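PDB 3FBU: acetyltransferase, GNAT family from Bacillus anthracis str. Sterne, which binds coenzyme A and probably transfers the acetyl group of acetyl-CoA to an amine of its substrate. Local coordinates for residues I10-F15 / K57-I62; K16-V21 / D43-V48; H22-D27 / V89-Y94. All coordinates share one frame; numbering follows the deposited sequence.

Contact 1. Residues I10-F15 / K57-I62; sequences IRKFEF and KNFPVI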
loop_
_atom_site.group_PDB
_atom_site.type_symbol
_atom_site.label_atom_id
_atom_site.label_comp_id
_atom_site.label_asym_id
_atom_site.label_seq_id
_atom_site.Cartn_x
_atom_site.Cartn_y
_atom_site.Cartn_z
ATOM N N ILE A 10 -5.658 -2.460 -24.594
ATOM C CA ILE A 10 -4.295 -1.967 -24.746
ATOM C C ILE A 10 -4.114 -1.691 -26.219
ATOM O O ILE A 10 -4.458 -2.512 -27.063
ATOM C CB ILE A 10 -3.257 -3.005 -24.293
ATOM C CG1 ILE A 10 -3.575 -3.453 -22.861
ATOM C CG2 ILE A 10 -1.857 -2.417 -24.369
ATOM C CD1 ILE A 10 -2.738 -4.580 -22.371
ATOM N N ARG A 11 -3.559 -0.534 -26.539
ATOM C CA ARG A 11 -3.324 -0.175 -27.925
ATOM C C ARG A 11 -1.999 0.592 -27.996
ATOM O O ARG A 11 -1.340 0.792 -26.967
ATOM C CB ARG A 11 -4.511 0.656 -28.460
ATOM C CG ARG A 11 -4.720 2.024 -27.762
ATOM C CD ARG A 11 -5.608 2.960 -28.564
ATOM N NE ARG A 11 -6.085 4.115 -27.796
ATOM C CZ ARG A 11 -5.338 5.181 -27.459
ATOM N NH1 ARG A 11 -4.073 5.261 -27.796
ATOM N NH2 ARG A 11 -5.867 6.174 -26.748
ATOM N N LYS A 12 -1.585 0.993 -29.197
ATOM C CA LYS A 12 -0.416 1.867 -29.331
ATOM C C LYS A 12 -0.816 3.329 -29.059
ATOM O O LYS A 12 -1.993 3.698 -29.173
ATOM C CB LYS A 12 0.264 1.687 -30.691
ATOM C CG LYS A 12 1.136 0.441 -30.744
ATOM C CD LYS A 12 1.423 -0.044 -32.151
ATOM C CE LYS A 12 2.298 0.885 -32.938
ATOM N NZ LYS A 12 2.798 0.172 -34.183
ATOM N N PHE A 13 0.169 4.129 -28.666
ATOM C CA PHE A 13 -0.032 5.532 -28.314
ATOM C C PHE A 13 -0.444 6.345 -29.549
ATOM O O PHE A 13 0.001 6.045 -30.644
ATOM C CB PHE A 13 1.281 6.131 -27.797
ATOM C CG PHE A 13 1.511 5.949 -26.318
ATOM C CD1 PHE A 13 0.645 6.506 -25.397
ATOM C CD2 PHE A 13 2.644 5.276 -25.847
ATOM C CE1 PHE A 13 0.876 6.370 -24.014
ATOM C CE2 PHE A 13 2.866 5.118 -24.487
ATOM C CZ PHE A 13 1.987 5.668 -23.561
ATOM N N GLU A 14 -1.319 7.321 -29.345
ATOM C CA GLU A 14 -1.488 8.460 -30.246
ATOM C C GLU A 14 -0.906 9.667 -29.520
ATOM O O GLU A 14 -0.923 9.711 -28.292
ATOM C CB GLU A 14 -2.966 8.710 -30.520
ATOM C CG GLU A 14 -3.719 7.503 -31.013
ATOM C CD GLU A 14 -3.305 7.073 -32.402
ATOM O OE1 GLU A 14 -2.986 7.945 -33.253
ATOM O OE2 GLU A 14 -3.313 5.846 -32.658
ATOM N N PHE A 15 -0.429 10.655 -30.261
ATOM C CA PHE A 15 0.204 11.798 -29.643
ATOM C C PHE A 15 -0.692 12.496 -28.623
ATOM O O PHE A 15 -0.227 12.912 -27.609
ATOM C CB PHE A 15 0.814 12.786 -30.648
ATOM C CG PHE A 15 1.729 13.744 -30.026
ATOM C CD1 PHE A 15 2.953 13.344 -29.543
ATOM C CD2 PHE A 15 1.374 15.053 -29.868
ATOM C CE1 PHE A 15 3.770 14.231 -28.938
ATOM C CE2 PHE A 15 2.199 15.926 -29.284
ATOM C CZ PHE A 15 3.406 15.520 -28.804
ATOM N N LYS A 57 7.571 0.463 -27.420
ATOM C CA LYS A 57 7.872 -0.411 -26.273
ATOM C C LYS A 57 6.976 -0.177 -25.045
ATOM O O LYS A 57 7.169 -0.798 -23.992
ATOM C CB LYS A 57 9.316 -0.236 -25.881
ATOM C CG LYS A 57 10.277 -0.604 -27.013
ATOM C CD LYS A 57 11.700 -0.391 -26.607
ATOM C CE LYS A 57 12.656 -0.849 -27.696
ATOM N NZ LYS A 57 12.135 -0.627 -29.099
ATOM N N ASN A 58 6.042 0.760 -25.176
ATOM C CA ASN A 58 5.146 1.163 -24.120
ATOM C C ASN A 58 3.775 1.351 -24.770
ATOM O O ASN A 58 3.689 1.862 -25.906
ATOM C CB ASN A 58 5.642 2.453 -23.424
ATOM C CG ASN A 58 6.975 2.266 -22.718
ATOM O OD1 ASN A 58 7.007 1.982 -21.527
ATOM N ND2 ASN A 58 8.097 2.414 -23.461
ATOM N N PHE A 59 2.722 0.923 -24.066
ATOM C CA PHE A 59 1.386 0.834 -24.652
ATOM C C PHE A 59 0.328 1.274 -23.659
ATOM O O PHE A 59 0.225 0.709 -22.586
ATOM C CB PHE A 59 1.112 -0.605 -25.114
ATOM C CG PHE A 59 2.197 -1.168 -26.002
ATOM C CD1 PHE A 59 2.129 -1.016 -27.382
ATOM C CD2 PHE A 59 3.290 -1.819 -25.459
ATOM C CE1 PHE A 59 3.116 -1.522 -28.195
ATOM C CE2 PHE A 59 4.295 -2.318 -26.266
ATOM C CZ PHE A 59 4.207 -2.177 -27.635
ATOM N N PRO A 60 -0.471 2.305 -24.016
ATOM C CA PRO A 60 -1.479 2.793 -23.092
ATOM C C PRO A 60 -2.571 1.775 -22.829
ATOM O O PRO A 60 -2.899 0.984 -23.716
ATOM C CB PRO A 60 -2.053 4.036 -23.817
ATOM C CG PRO A 60 -1.748 3.801 -25.243
ATOM C CD PRO A 60 -0.455 3.091 -25.263
ATOM N N VAL A 61 -3.126 1.857 -21.625
ATOM C CA VAL A 61 -4.179 1.011 -21.138
ATOM C C VAL A 61 -5.405 1.940 -21.015
ATOM O O VAL A 61 -5.378 2.947 -20.300
ATOM C CB VAL A 61 -3.810 0.379 -19.775
ATOM C CG1 VAL A 61 -4.975 -0.449 -19.234
ATOM C CG2 VAL A 61 -2.540 -0.500 -19.888
ATOM N N ILE A 62 -6.457 1.585 -21.741
ATOM C CA ILE A 62 -7.643 2.422 -21.875
ATOM C C ILE A 62 -8.836 1.683 -21.269
ATOM O O ILE A 62 -9.098 0.547 -21.631
ATOM C CB ILE A 62 -7.956 2.713 -23.356
ATOM C CG1 ILE A 62 -6.750 3.294 -24.082
ATOM C CG2 ILE A 62 -9.134 3.665 -23.478
ATOM C CD1 ILE A 62 -6.345 4.637 -23.576
HETATM O O HOH W 1 2.739 2.658 -28.251
#
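Ile10 and Val61 form an antiparallel, non-hydrogen-bonded pair, CA to CA 4.7 Å, where strand 8-10 ends beside strand 58-63 in the mixed sheet of the GNAT fold. One residue on, Arg11 N still donates to Pro60 O at 3.3 Å, a nearly straight bond (161°). The chain then leaves the sheet toward helix 18-25. Arg11 O faces Pro60 N, which has no hydrogen to give, so the pairing stops here. A water takes over, accepting from Phe13 N and donating to Asn58 O.

On one face of the sheet Ile10 CG2 packs on Phe59 CB, and Ile10 CG1 meets Val61 CG2 at 4.3 Å. Helix 99-114 covers Ile10 and Val61 through Ala103. Lys12 CG lies at the edge of the Phe59 ring, 3.8 Å from CE1, while Lys12 NZ bonds to Gly53 O.

The Arg11 side chain runs extended from CG to NE. It crosses Pro60 at about a right angle, and NH2 comes to 3.6 Å from Ile62 CD1. NH1 donates to Lys12 O and also forms a salt bridge with Asp17, so NH1 is gripped by two acceptors. Phe13 has CG beside its backbone N (chi1 -87°), and its ring lies against the proline. Pro60 CD sits almost directly over the ring centre in a CH-pi contact, 3.5 Å from the Phe13 centroid and 9° off the normal.

Contact 2. Residues K16-V21 / D43-V48; sequences KDWEAV and DTRNFV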
loop_
_atom_site.group_PDB
_atom_site.type_symbol
_atom_site.label_atom_id
_atom_site.label_comp_id
_atom_site.label_asym_id
_atom_site.label_seq_id
_atom_site.Cartn_x
_atom_site.Cartn_y
_atom_site.Cartn_z
ATOM N N LYS A 16 -1.983 12.593 -28.892
ATOM C CA LYS A 16 -2.830 13.278 -27.942
ATOM C C LYS A 16 -2.981 12.550 -26.607
ATOM O O LYS A 16 -3.490 13.100 -25.695
ATOM C CB LYS A 16 -4.184 13.637 -28.506
ATOM C CG LYS A 16 -5.017 12.595 -28.928
ATOM C CD LYS A 16 -6.282 13.263 -29.454
ATOM C CE LYS A 16 -6.945 12.414 -30.471
ATOM N NZ LYS A 16 -8.382 12.537 -30.570
ATOM N N ASP A 17 -2.495 11.318 -26.507
ATOM C CA ASP A 17 -2.451 10.670 -25.206
ATOM C C ASP A 17 -1.513 11.330 -24.197
ATOM O O ASP A 17 -1.610 11.047 -23.057
ATOM C CB ASP A 17 -2.023 9.212 -25.352
ATOM C CG ASP A 17 -2.996 8.370 -26.139
ATOM O OD1 ASP A 17 -4.184 8.565 -26.036
ATOM O OD2 ASP A 17 -2.541 7.519 -26.850
ATOM N N TRP A 18 -0.574 12.171 -24.625
ATOM C CA TRP A 18 0.489 12.645 -23.731
ATOM C C TRP A 18 -0.015 13.342 -22.460
ATOM O O TRP A 18 0.545 13.155 -21.386
ATOM C CB TRP A 18 1.533 13.483 -24.482
ATOM C CG TRP A 18 1.200 14.903 -24.729
ATOM C CD1 TRP A 18 0.703 15.436 -25.886
ATOM C CD2 TRP A 18 1.429 15.997 -23.847
ATOM N NE1 TRP A 18 0.564 16.785 -25.762
ATOM C CE2 TRP A 18 0.999 17.162 -24.515
ATOM C CE3 TRP A 18 1.917 16.106 -22.531
ATOM C CZ2 TRP A 18 1.043 18.420 -23.918
ATOM C CZ3 TRP A 18 1.958 17.353 -21.941
ATOM C CH2 TRP A 18 1.529 18.497 -22.636
ATOM N N GLU A 19 -1.084 14.123 -22.573
ATOM C CA GLU A 19 -1.597 14.849 -21.400
ATOM C C GLU A 19 -2.091 13.915 -20.296
ATOM O O GLU A 19 -1.804 14.150 -19.125
ATOM C CB GLU A 19 -2.667 15.885 -21.795
ATOM C CG GLU A 19 -2.045 17.184 -22.353
ATOM C CD GLU A 19 -3.033 18.328 -22.547
ATOM O OE1 GLU A 19 -4.215 18.188 -22.161
ATOM O OE2 GLU A 19 -2.617 19.376 -23.105
ATOM N N ALA A 20 -2.797 12.860 -20.673
ATOM C CA ALA A 20 -3.283 11.845 -19.719
ATOM C C ALA A 20 -2.107 11.064 -19.115
ATOM O O ALA A 20 -2.118 10.695 -17.931
ATOM C CB ALA A 20 -4.256 10.895 -20.428
ATOM N N VAL A 21 -1.089 10.807 -19.919
ATOM C CA VAL A 21 0.112 10.154 -19.384
ATOM C C VAL A 21 0.824 11.074 -18.395
ATOM O O VAL A 21 1.241 10.635 -17.310
ATOM C CB VAL A 21 1.049 9.718 -20.516
ATOM C CG1 VAL A 21 2.446 9.238 -19.968
ATOM C CG2 VAL A 21 0.374 8.621 -21.315
ATOM N N ASP A 43 9.399 15.883 -21.501
ATOM C CA ASP A 43 9.784 14.471 -21.302
ATOM C C ASP A 43 8.635 13.562 -21.683
ATOM O O ASP A 43 8.818 12.584 -22.410
ATOM C CB ASP A 43 10.145 14.186 -19.844
ATOM C CG ASP A 43 11.487 14.780 -19.422
ATOM O OD1 ASP A 43 12.351 14.985 -20.304
ATOM O OD2 ASP A 43 11.677 14.982 -18.188
ATOM N N THR A 44 7.436 13.872 -21.184
ATOM C CA THR A 44 6.269 13.059 -21.531
ATOM C C THR A 44 5.965 13.083 -23.025
ATOM O O THR A 44 5.706 12.034 -23.612
ATOM C CB THR A 44 5.045 13.424 -20.721
ATOM O OG1 THR A 44 5.376 13.376 -19.317
ATOM C CG2 THR A 44 3.870 12.422 -21.033
ATOM N N ARG A 45 5.960 14.256 -23.652
ATOM C CA ARG A 45 5.761 14.339 -25.107
ATOM C C ARG A 45 6.789 13.503 -25.891
ATOM O O ARG A 45 6.452 12.785 -26.860
ATOM C CB ARG A 45 5.772 15.810 -25.556
ATOM C CG ARG A 45 4.509 16.613 -25.161
ATOM C CD ARG A 45 4.522 18.023 -25.795
ATOM N NE ARG A 45 5.600 18.841 -25.245
ATOM C CZ ARG A 45 5.465 19.837 -24.354
ATOM N NH1 ARG A 45 4.269 20.217 -23.875
ATOM N NH2 ARG A 45 6.557 20.492 -23.950
ATOM N N ASN A 46 8.047 13.595 -25.466
ATOM C CA ASN A 46 9.119 12.819 -26.091
ATOM C C ASN A 46 8.856 11.310 -25.939
ATOM O O ASN A 46 9.000 10.543 -26.883
ATOM C CB ASN A 46 10.473 13.154 -25.438
ATOM C CG ASN A 46 11.020 14.535 -25.819
ATOM O OD1 ASN A 46 10.622 15.146 -26.816
ATOM N ND2 ASN A 46 11.980 15.015 -25.017
ATOM N N PHE A 47 8.481 10.907 -24.739
ATOM C CA PHE A 47 8.180 9.500 -24.429
ATOM C C PHE A 47 7.060 8.968 -25.329
ATOM O O PHE A 47 7.202 7.923 -25.968
ATOM C CB PHE A 47 7.816 9.385 -22.953
ATOM C CG PHE A 47 7.267 8.048 -22.557
ATOM C CD1 PHE A 47 8.085 6.942 -22.475
ATOM C CD2 PHE A 47 5.928 7.903 -22.238
ATOM C CE1 PHE A 47 7.557 5.691 -22.081
ATOM C CE2 PHE A 47 5.417 6.678 -21.870
ATOM C CZ PHE A 47 6.242 5.571 -21.786
ATOM N N VAL A 48 5.952 9.701 -25.407
ATOM C CA VAL A 48 4.817 9.260 -26.232
ATOM C C VAL A 48 5.200 9.180 -27.692
ATOM O O VAL A 48 4.917 8.188 -28.374
ATOM C CB VAL A 48 3.562 10.172 -26.027
ATOM C CG1 VAL A 48 2.448 9.768 -26.996
ATOM C CG2 VAL A 48 3.107 10.093 -24.539
#
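Trp18 meets Arg45 and Val48 where helix 18-25 packs against helix 41-50, two helices that come, along the chain, between strand 8-10 and strand 58-63 of the GNAT fold. The contact is made by apolar packing, a CH-pi contact and a cation-pi contact.

Thr44 comes first. Its CG2 is anti to the backbone N (chi1 of OG1 -53°), and this methyl faces helix 18-25. It lies 3.6 Å from Val21 CG1 and 3.4 Å from the backbone O of Trp18. The hydroxyl OG1 serves other partners: it is hydrogen-bonded to His22 ND1 and Thr25 OG1, on the same helix.

Arg45 follows and runs alongside Trp18, both side chains pointing the same way. Its aliphatic part covers one face of the indole in the CH-pi contact, with Arg45 CG 3.4 Å from Trp18 CD2, and Glu19 CG lies over the opposite face. The Arg45 chain bends at chi3 (-66°), which brings NH1 to 3.5 Å from Trp18 CH2. The guanidinium is steeply turned against the indole, with 75° between the planes, so the two do not stack flat. The cation-pi contact is long, 4.9 Å from Arg45 CZ to the centroid of the six-membered ring of Trp18. Glu41 is a weak, distant ion partner of Arg45.

Phe47 touches the first helix lightly, through CE2 to Val21 CG1. Its ring also meets His72 of strand 68-79.

Val48 closes the segment. Phe13 touches it, and Val48 CG2 packs on Trp18 CB at 3.7 Å.

Contact 3. Residues H22-D27 / V89-Y94; sequences HEYTSD and VFNPKY. With COA (coenzyme A), chain C.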
loop_
_atom_site.group_PDB
_atom_site.type_symbol
_atom_site.label_atom_id
_atom_site.label_comp_id
_atom_site.label_asym_id
_atom_site.label_seq_id
_atom_site.Cartn_x
_atom_site.Cartn_y
_atom_site.Cartn_z
ATOM N N HIS A 22 0.921 12.353 -18.746
ATOM C CA HIS A 22 1.611 13.318 -17.902
ATOM C C HIS A 22 1.013 13.429 -16.485
ATOM O O HIS A 22 1.710 13.706 -15.498
ATOM C CB HIS A 22 1.701 14.671 -18.598
ATOM C CG HIS A 22 2.656 15.599 -17.935
ATOM N ND1 HIS A 22 4.016 15.392 -17.963
ATOM C CD2 HIS A 22 2.453 16.712 -17.187
ATOM C CE1 HIS A 22 4.611 16.348 -17.271
ATOM N NE2 HIS A 22 3.688 17.165 -16.792
ATOM N N GLU A 23 -0.273 13.163 -16.364
ATOM C CA GLU A 23 -0.942 13.217 -15.075
ATOM C C GLU A 23 -0.224 12.333 -14.036
ATOM O O GLU A 23 -0.179 12.660 -12.846
ATOM C CB GLU A 23 -2.412 12.804 -15.260
ATOM C CG GLU A 23 -3.257 12.882 -14.006
ATOM C CD GLU A 23 -4.717 12.504 -14.278
ATOM O OE1 GLU A 23 -5.029 12.150 -15.443
ATOM O OE2 GLU A 23 -5.535 12.572 -13.338
ATOM N N TYR A 24 0.344 11.210 -14.481
ATOM C CA TYR A 24 1.082 10.318 -13.573
ATOM C C TYR A 24 2.607 10.345 -13.741
ATOM O O TYR A 24 3.318 10.143 -12.775
ATOM C CB TYR A 24 0.531 8.883 -13.616
ATOM C CG TYR A 24 0.555 8.156 -14.948
ATOM C CD1 TYR A 24 1.668 7.404 -15.339
ATOM C CD2 TYR A 24 -0.576 8.137 -15.778
ATOM C CE1 TYR A 24 1.693 6.721 -16.578
ATOM C CE2 TYR A 24 -0.575 7.441 -16.997
ATOM C CZ TYR A 24 0.547 6.729 -17.394
ATOM O OH TYR A 24 0.524 6.045 -18.601
ATOM N N THR A 25 3.118 10.602 -14.939
ATOM C CA THR A 25 4.564 10.671 -15.106
ATOM C C THR A 25 5.199 11.919 -14.453
ATOM O O THR A 25 6.404 11.948 -14.214
ATOM C CB THR A 25 5.012 10.532 -16.569
ATOM O OG1 THR A 25 4.413 11.558 -17.362
ATOM C CG2 THR A 25 4.678 9.137 -17.112
ATOM N N SER A 26 4.378 12.929 -14.158
ATOM C CA SER A 26 4.813 14.101 -13.390
ATOM C C SER A 26 4.704 13.904 -11.877
ATOM O O SER A 26 5.055 14.804 -11.091
ATOM C CB SER A 26 3.974 15.313 -13.822
ATOM O OG SER A 26 2.602 15.143 -13.517
ATOM N N ASP A 27 4.173 12.765 -11.453
ATOM C CA ASP A 27 3.867 12.517 -10.041
ATOM C C ASP A 27 5.063 11.811 -9.407
ATOM O O ASP A 27 5.492 10.740 -9.862
ATOM C CB ASP A 27 2.592 11.676 -9.952
ATOM C CG ASP A 27 2.112 11.440 -8.515
ATOM O OD1 ASP A 27 2.951 11.303 -7.590
ATOM O OD2 ASP A 27 0.878 11.341 -8.328
ATOM N N VAL A 89 3.076 1.257 -15.426
ATOM C CA VAL A 89 3.021 2.515 -14.687
ATOM C C VAL A 89 1.588 3.046 -14.842
ATOM O O VAL A 89 1.105 3.207 -15.972
ATOM C CB VAL A 89 4.006 3.572 -15.237
ATOM C CG1 VAL A 89 3.982 4.847 -14.356
ATOM C CG2 VAL A 89 5.483 2.969 -15.409
ATOM N N PHE A 90 0.931 3.285 -13.706
ATOM C CA PHE A 90 -0.494 3.608 -13.687
ATOM C C PHE A 90 -0.739 4.887 -12.904
ATOM O O PHE A 90 0.107 5.343 -12.127
ATOM C CB PHE A 90 -1.321 2.440 -13.114
ATOM C CG PHE A 90 -1.639 1.387 -14.129
ATOM C CD1 PHE A 90 -0.639 0.576 -14.631
ATOM C CD2 PHE A 90 -2.912 1.209 -14.585
ATOM C CE1 PHE A 90 -0.914 -0.354 -15.575
ATOM C CE2 PHE A 90 -3.190 0.264 -15.517
ATOM C CZ PHE A 90 -2.192 -0.527 -16.016
ATOM N N ASN A 91 -1.884 5.481 -13.191
ATOM C CA ASN A 91 -2.376 6.678 -12.551
ATOM C C ASN A 91 -2.940 6.298 -11.190
ATOM O O ASN A 91 -3.841 5.444 -11.119
ATOM C CB ASN A 91 -3.472 7.301 -13.435
ATOM C CG ASN A 91 -3.971 8.642 -12.924
ATOM O OD1 ASN A 91 -4.119 8.860 -11.720
ATOM N ND2 ASN A 91 -4.251 9.554 -13.856
ATOM N N PRO A 92 -2.430 6.922 -10.125
ATOM C CA PRO A 92 -2.865 6.619 -8.749
ATOM C C PRO A 92 -4.371 6.760 -8.521
ATOM O O PRO A 92 -4.902 6.113 -7.626
ATOM C CB PRO A 92 -2.130 7.633 -7.883
ATOM C CG PRO A 92 -1.143 8.313 -8.723
ATOM C CD PRO A 92 -1.378 7.957 -10.174
ATOM N N LYS A 93 -5.055 7.584 -9.316
ATOM C CA LYS A 93 -6.526 7.637 -9.213
ATOM C C LYS A 93 -7.157 6.283 -9.430
ATOM O O LYS A 93 -8.294 6.050 -8.995
ATOM C CB LYS A 93 -7.137 8.595 -10.215
ATOM C CG LYS A 93 -6.795 10.013 -9.960
ATOM C CD LYS A 93 -7.272 10.863 -11.113
ATOM C CE LYS A 93 -6.806 12.296 -10.970
ATOM N NZ LYS A 93 -7.255 12.910 -9.687
ATOM N N TYR A 94 -6.456 5.393 -10.127
ATOM C CA TYR A 94 -7.043 4.113 -10.512
ATOM C C TYR A 94 -6.363 2.887 -9.894
ATOM O O TYR A 94 -6.624 1.766 -10.299
ATOM C CB TYR A 94 -7.075 4.019 -12.045
ATOM C CG TYR A 94 -7.841 5.176 -12.641
ATOM C CD1 TYR A 94 -9.229 5.127 -12.755
ATOM C CD2 TYR A 94 -7.189 6.339 -13.036
ATOM C CE1 TYR A 94 -9.942 6.193 -13.276
ATOM C CE2 TYR A 94 -7.907 7.424 -13.549
ATOM C CZ TYR A 94 -9.277 7.335 -13.664
ATOM O OH TYR A 94 -9.996 8.388 -14.177
HETATM N N1A COA C . 1.233 -3.088 0.474
HETATM C C2A COA C . 0.871 -4.370 0.149
HETATM N N3A COA C . 0.099 -4.609 -0.957
HETATM C C4A COA C . -0.290 -3.559 -1.729
HETATM C C5A COA C . 0.068 -2.257 -1.420
HETATM C C6A COA C . 0.863 -2.018 -0.302
HETATM N N6A COA C . 1.256 -0.783 0.015
HETATM N N7A COA C . -0.461 -1.454 -2.353
HETATM C C8A COA C . -1.154 -2.200 -3.237
HETATM N N9A COA C . -1.059 -3.513 -2.853
HETATM C C1B COA C . -1.513 -4.716 -3.563
HETATM C C2B COA C . -3.015 -4.715 -3.856
HETATM O O2B COA C . -3.780 -5.157 -2.741
HETATM C C3B COA C . -3.043 -5.670 -5.030
HETATM O O3B COA C . -3.024 -7.016 -4.580
HETATM P P3B COA C . -4.359 -7.894 -4.318
HETATM O O7A COA C . -4.016 -9.342 -4.176
HETATM O O8A COA C . -5.020 -7.346 -3.080
HETATM O O9A COA C . -5.242 -7.696 -5.530
HETATM C C4B COA C . -1.736 -5.363 -5.778
HETATM O O4B COA C . -0.866 -4.817 -4.825
HETATM C C5B COA C . -1.917 -4.356 -6.906
HETATM O O5B COA C . -2.659 -4.997 -7.925
HETATM P P1A COA C . -3.438 -4.143 -9.031
HETATM O O1A COA C . -4.689 -3.547 -8.409
HETATM O O2A COA C . -3.710 -4.995 -10.207
HETATM O O3A COA C . -2.341 -3.031 -9.408
HETATM P P2A COA C . -2.617 -1.467 -9.694
HETATM O O4A COA C . -3.661 -1.343 -10.778
HETATM O O5A COA C . -2.945 -0.772 -8.368
HETATM O O6A COA C . -1.158 -1.009 -10.217
HETATM C CBP COA C . 1.186 -0.573 -10.076
HETATM C CCP COA C . 0.046 -1.500 -9.649
HETATM C CDP COA C . 1.108 -0.503 -11.612
HETATM C CEP COA C . 2.449 -1.259 -9.554
HETATM C CAP COA C . 0.996 0.827 -9.434
HETATM O OAP COA C . 1.139 0.774 -8.023
HETATM C C9P COA C . 1.996 1.833 -9.916
HETATM O O9P COA C . 1.829 2.433 -11.141
HETATM N N8P COA C . 3.098 2.078 -9.199
HETATM C C7P COA C . 4.003 3.173 -9.546
HETATM C C6P COA C . 4.883 2.865 -10.746
HETATM C C5P COA C . 5.782 1.657 -10.489
HETATM O O5P COA C . 6.519 1.565 -9.481
HETATM N N4P COA C . 5.758 0.736 -11.430
HETATM C C3P COA C . 6.464 -0.542 -11.273
HETATM C C2P COA C . 7.941 -0.485 -11.593
HETATM S S1P COA C . 8.670 -2.151 -11.560
#
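The Tyr24 ring lies with one face over the backbone that joins Phe90 to Asn91, with Phe90 C 4.0 Å above its plane and offset toward the rim. Val89 CG1 approaches obliquely, 3.6 Å from Tyr24 CD1. Asn91 CB meets the ring at CD2, and Pro92 CD touches Tyr24 CB. Tyr24 CG sits between its backbone N and carbonyl carbon (chi1 60°), which lays the ring along the strand end. The phenol OH is hydrogen-bonded to His72 ND1.

Asn91 forms an Asx turn: its OD1 accepts from Lys93 N at 2.9 Å. The Glu23 carboxylate lies near Asn91 ND2 without a hydrogen bond, and its exact place is doubtful. Asp27 comes from the opposite direction to Pro92, with OD2 3.7 Å from Pro92 CG. Asp27 OD1 is held by Asp29 N.

Phe90 N donates to COA O9P at 2.8 Å, a bond to the pantetheine arm. This is characteristic of GNAT enzymes, where the cofactor arm pairs with a strand edge as another strand would. The end of helix 18-25 packs on the end of strand 83-90, beside strand 68-79, while helix 99-114 covers Phe90 through Tyr99 and Ala100.

In the fold
Along the chain, contact 2 is nested inside the loop closed by contact 1, and contact 3 crosses both. Contacts 1 and 2 have centres about 10 Å apart and are joined by the Arg11-Asp17 salt bridge and by Phe13 packing on Val21. Contacts 2 and 3 share helix 18-25, with centres about 12 Å apart, and Thr44 links them through His22 and Thr25. Contacts 1 and 3 have centres about 14 Å apart and reach the same sheet, where Val61 touches Phe90. Contact 1 joins two strands, contact 2 pairs the two early helices, and contact 3 sets helix 18-25 on strand 83-90, which carries Val89 and Phe90 of the coenzyme A pocket.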